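Local structure of flavodoxin (Bacillus cereus, 6FSI) at residues A56-D61 / Y98-D103. The protein binds flavin mononucleotide and probably serves as a low-potential electron donor to a number of redox enzymes. Sequence-based numbering, arbitrary orientation.
Sequences AYTWGD and YGVAVD. With FMN (flavin mononucleotide), chain B.
Ala-56 meets the start of helix 100-111 methyl to methyl, its CB 4.2 Å from CB of Ala-101, while its carbonyl oxygen lies against CG2 of Val-102. At Tyr-57 the backbone and the side chain part company. The carbonyl O is buried 3.3 Å from CB of Ala-101 and has no hydrogen-bonding partner; the ring is turned to the cofactor, with phosphate oxygen O3P of FMN above one face, displaced toward the rim. Thr-58 makes the central link: the amide N of Ala-101 donates to its OG1 over 3.0 Å at 157°, tying the loop to the first turn of the helix. This is the flavodoxin-like fold at work, a five-stranded parallel sheet of order 2-1-3-4-5 in which loops following the third and fourth strands, 51-55 and 84-91, converge on the flavin. With OG1 beside its own backbone N (chi1 -58°), Thr-58 sends CG2 anti to that N and onto the pyrimidine end of the isoalloxazine, 3.3 Å from N3. Close by, Gly-99, its positive phi well suited to glycine, uses its N to donate to flavin O2 at 2.9 Å and 165°. Trp-59 continues along the cofactor, one face of its indole turned to the dimethylbenzene end, with C7M above the plane toward the rim and CZ3 3.4 Å from C8M. Gly-60 O then approaches flavin N5 to 3.0 Å, and Asp-61 turns its carboxylate to a salt bridge with Lys-97.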
loop_
_atom_site.group_PDB
_atom_site.type_symbol
_atom_site.label_atom_id
_atom_site.label_comp_id
_atom_site.label_asym_id
_atom_site.label_seq_id
_atom_site.Cartn_x
_atom_site.Cartn_y
_atom_site.Cartn_z
ATOM N N ALA A 56 0.105 -0.631 -4.998
ATOM C CA ALA A 56 0.803 -0.786 -6.264
ATOM C C ALA A 56 0.026 -1.675 -7.217
ATOM O O ALA A 56 -0.470 -2.740 -6.826
ATOM C CB ALA A 56 2.193 -1.408 -6.076
ATOM N N TYR A 57 -0.039 -1.238 -8.477
ATOM C CA TYR A 57 -0.405 -2.123 -9.578
ATOM C C TYR A 57 0.733 -3.107 -9.854
ATOM O O TYR A 57 1.857 -2.926 -9.384
ATOM C CB TYR A 57 -0.739 -1.315 -10.835
ATOM C CG TYR A 57 0.336 -0.362 -11.333
ATOM C CD1 TYR A 57 0.436 0.930 -10.823
ATOM C CD2 TYR A 57 1.236 -0.739 -12.336
ATOM C CE1 TYR A 57 1.403 1.822 -11.286
ATOM C CE2 TYR A 57 2.211 0.157 -12.805
ATOM C CZ TYR A 57 2.295 1.431 -12.268
ATOM O OH TYR A 57 3.257 2.305 -12.740
ATOM N N THR A 58 0.436 -4.138 -10.643
ATOM C CA THR A 58 1.428 -5.113 -11.087
ATOM C C THR A 58 1.754 -4.821 -12.555
ATOM O O THR A 58 0.888 -4.396 -13.331
ATOM C CB THR A 58 0.905 -6.542 -10.862
ATOM O OG1 THR A 58 0.586 -6.730 -9.472
ATOM C CG2 THR A 58 1.908 -7.607 -11.257
ATOM N N TRP A 59 3.015 -4.998 -12.922
ATOM C CA TRP A 59 3.521 -4.587 -14.217
ATOM C C TRP A 59 4.307 -5.722 -14.859
ATOM O O TRP A 59 4.792 -6.624 -14.198
ATOM C CB TRP A 59 4.431 -3.363 -14.039
ATOM C CG TRP A 59 4.791 -2.670 -15.295
ATOM C CD1 TRP A 59 6.023 -2.591 -15.859
ATOM C CD2 TRP A 59 3.901 -1.965 -16.150
ATOM N NE1 TRP A 59 5.956 -1.871 -17.022
ATOM C CE2 TRP A 59 4.661 -1.474 -17.226
ATOM C CE3 TRP A 59 2.537 -1.705 -16.112
ATOM C CZ2 TRP A 59 4.100 -0.717 -18.249
ATOM C CZ3 TRP A 59 1.983 -0.940 -17.106
ATOM C CH2 TRP A 59 2.758 -0.473 -18.178
ATOM N N GLY A 60 4.478 -5.649 -16.173
ATOM C CA GLY A 60 5.302 -6.625 -16.873
ATOM C C GLY A 60 4.910 -8.052 -16.562
ATOM O O GLY A 60 3.736 -8.437 -16.608
ATOM N N ASP A 61 5.925 -8.845 -16.247
ATOM C CA ASP A 61 5.819 -10.279 -16.007
ATOM C C ASP A 61 5.766 -10.506 -14.496
ATOM O O ASP A 61 6.684 -11.038 -13.882
ATOM C CB ASP A 61 7.025 -10.945 -16.677
ATOM C CG ASP A 61 7.152 -12.420 -16.397
ATOM O OD1 ASP A 61 6.124 -13.124 -16.340
ATOM O OD2 ASP A 61 8.317 -12.888 -16.322
ATOM N N TYR A 98 -1.296 -12.595 -11.004
ATOM C CA TYR A 98 -2.321 -11.599 -10.690
ATOM C C TYR A 98 -2.000 -10.859 -9.399
ATOM O O TYR A 98 -1.920 -11.462 -8.327
ATOM C CB TYR A 98 -3.663 -12.311 -10.546
ATOM C CG TYR A 98 -4.845 -11.469 -10.144
ATOM C CD1 TYR A 98 -5.539 -10.737 -11.085
ATOM C CD2 TYR A 98 -5.296 -11.444 -8.829
ATOM C CE1 TYR A 98 -6.654 -9.996 -10.733
ATOM C CE2 TYR A 98 -6.422 -10.696 -8.460
ATOM C CZ TYR A 98 -7.085 -9.980 -9.429
ATOM O OH TYR A 98 -8.201 -9.242 -9.129
ATOM N N GLY A 99 -1.848 -9.538 -9.486
ATOM C CA GLY A 99 -1.656 -8.729 -8.289
ATOM C C GLY A 99 -0.397 -9.030 -7.498
ATOM O O GLY A 99 -0.321 -8.665 -6.320
ATOM N N VAL A 100 0.603 -9.687 -8.103
ATOM C CA VAL A 100 1.727 -10.133 -7.282
ATOM C C VAL A 100 2.587 -8.977 -6.780
ATOM O O VAL A 100 3.365 -9.173 -5.838
ATOM C CB VAL A 100 2.560 -11.260 -7.933
ATOM C CG1 VAL A 100 1.724 -12.528 -8.077
ATOM C CG2 VAL A 100 3.187 -10.784 -9.226
ATOM N N ALA A 101 2.473 -7.766 -7.337
ATOM C CA ALA A 101 3.145 -6.634 -6.695
ATOM C C ALA A 101 2.707 -6.480 -5.237
ATOM O O ALA A 101 3.506 -6.090 -4.374
ATOM C CB ALA A 101 2.902 -5.337 -7.471
ATOM N N VAL A 102 1.421 -6.724 -4.954
ATOM C CA VAL A 102 0.921 -6.680 -3.575
ATOM C C VAL A 102 1.668 -7.687 -2.701
ATOM O O VAL A 102 2.133 -7.371 -1.595
ATOM C CB VAL A 102 -0.606 -6.905 -3.563
ATOM C CG1 VAL A 102 -1.141 -7.100 -2.151
ATOM C CG2 VAL A 102 -1.334 -5.752 -4.265
ATOM N N ASP A 103 1.788 -8.920 -3.185
ATOM C CA ASP A 103 2.464 -9.985 -2.438
ATOM C C ASP A 103 3.953 -9.696 -2.263
ATOM O O ASP A 103 4.516 -9.967 -1.199
ATOM C CB ASP A 103 2.231 -11.320 -3.144
ATOM C CG ASP A 103 0.761 -11.632 -3.314
ATOM O OD1 ASP A 103 0.088 -11.851 -2.288
ATOM O OD2 ASP A 103 0.264 -11.655 -4.461
HETATM N N1 FMN B . -1.732 -7.012 -13.726
HETATM C C2 FMN B . -1.517 -8.142 -12.954
HETATM O O2 FMN B . -2.365 -8.438 -12.097
HETATM N N3 FMN B . -0.389 -8.922 -13.199
HETATM C C4 FMN B . 0.589 -8.605 -14.112
HETATM O O4 FMN B . 1.577 -9.391 -14.251
HETATM C C4A FMN B . 0.366 -7.427 -14.862
HETATM N N5 FMN B . 1.275 -6.949 -15.800
HETATM C C5A FMN B . 0.935 -5.885 -16.647
HETATM C C6 FMN B . 1.805 -5.484 -17.656
HETATM C C7 FMN B . 1.497 -4.430 -18.506
HETATM C C7M FMN B . 2.502 -4.013 -19.563
HETATM C C8 FMN B . 0.295 -3.734 -18.327
HETATM C C8M FMN B . -0.011 -2.595 -19.264
HETATM C C9 FMN B . -0.587 -4.112 -17.292
HETATM C C9A FMN B . -0.248 -5.174 -16.441
HETATM N N10 FMN B . -1.112 -5.569 -15.423
HETATM C C10 FMN B . -0.806 -6.668 -14.655
HETATM C "C1'" FMN B . -2.430 -4.867 -15.218
HETATM C "C2'" FMN B . -2.392 -3.605 -14.354
HETATM O "O2'" FMN B . -1.885 -3.876 -13.055
HETATM C "C3'" FMN B . -3.841 -3.080 -14.259
HETATM O "O3'" FMN B . -4.260 -2.489 -15.483
HETATM C "C4'" FMN B . -4.111 -2.075 -13.128
HETATM O "O4'" FMN B . -5.510 -1.726 -13.027
HETATM C "C5'" FMN B . -3.284 -0.804 -13.266
HETATM O "O5'" FMN B . -3.524 -0.063 -12.052
HETATM P P FMN B . -3.401 1.483 -12.199
HETATM O O1P FMN B . -4.632 2.011 -12.854
HETATM O O2P FMN B . -3.294 2.038 -10.813
HETATM O O3P FMN B . -2.176 1.810 -13.033
#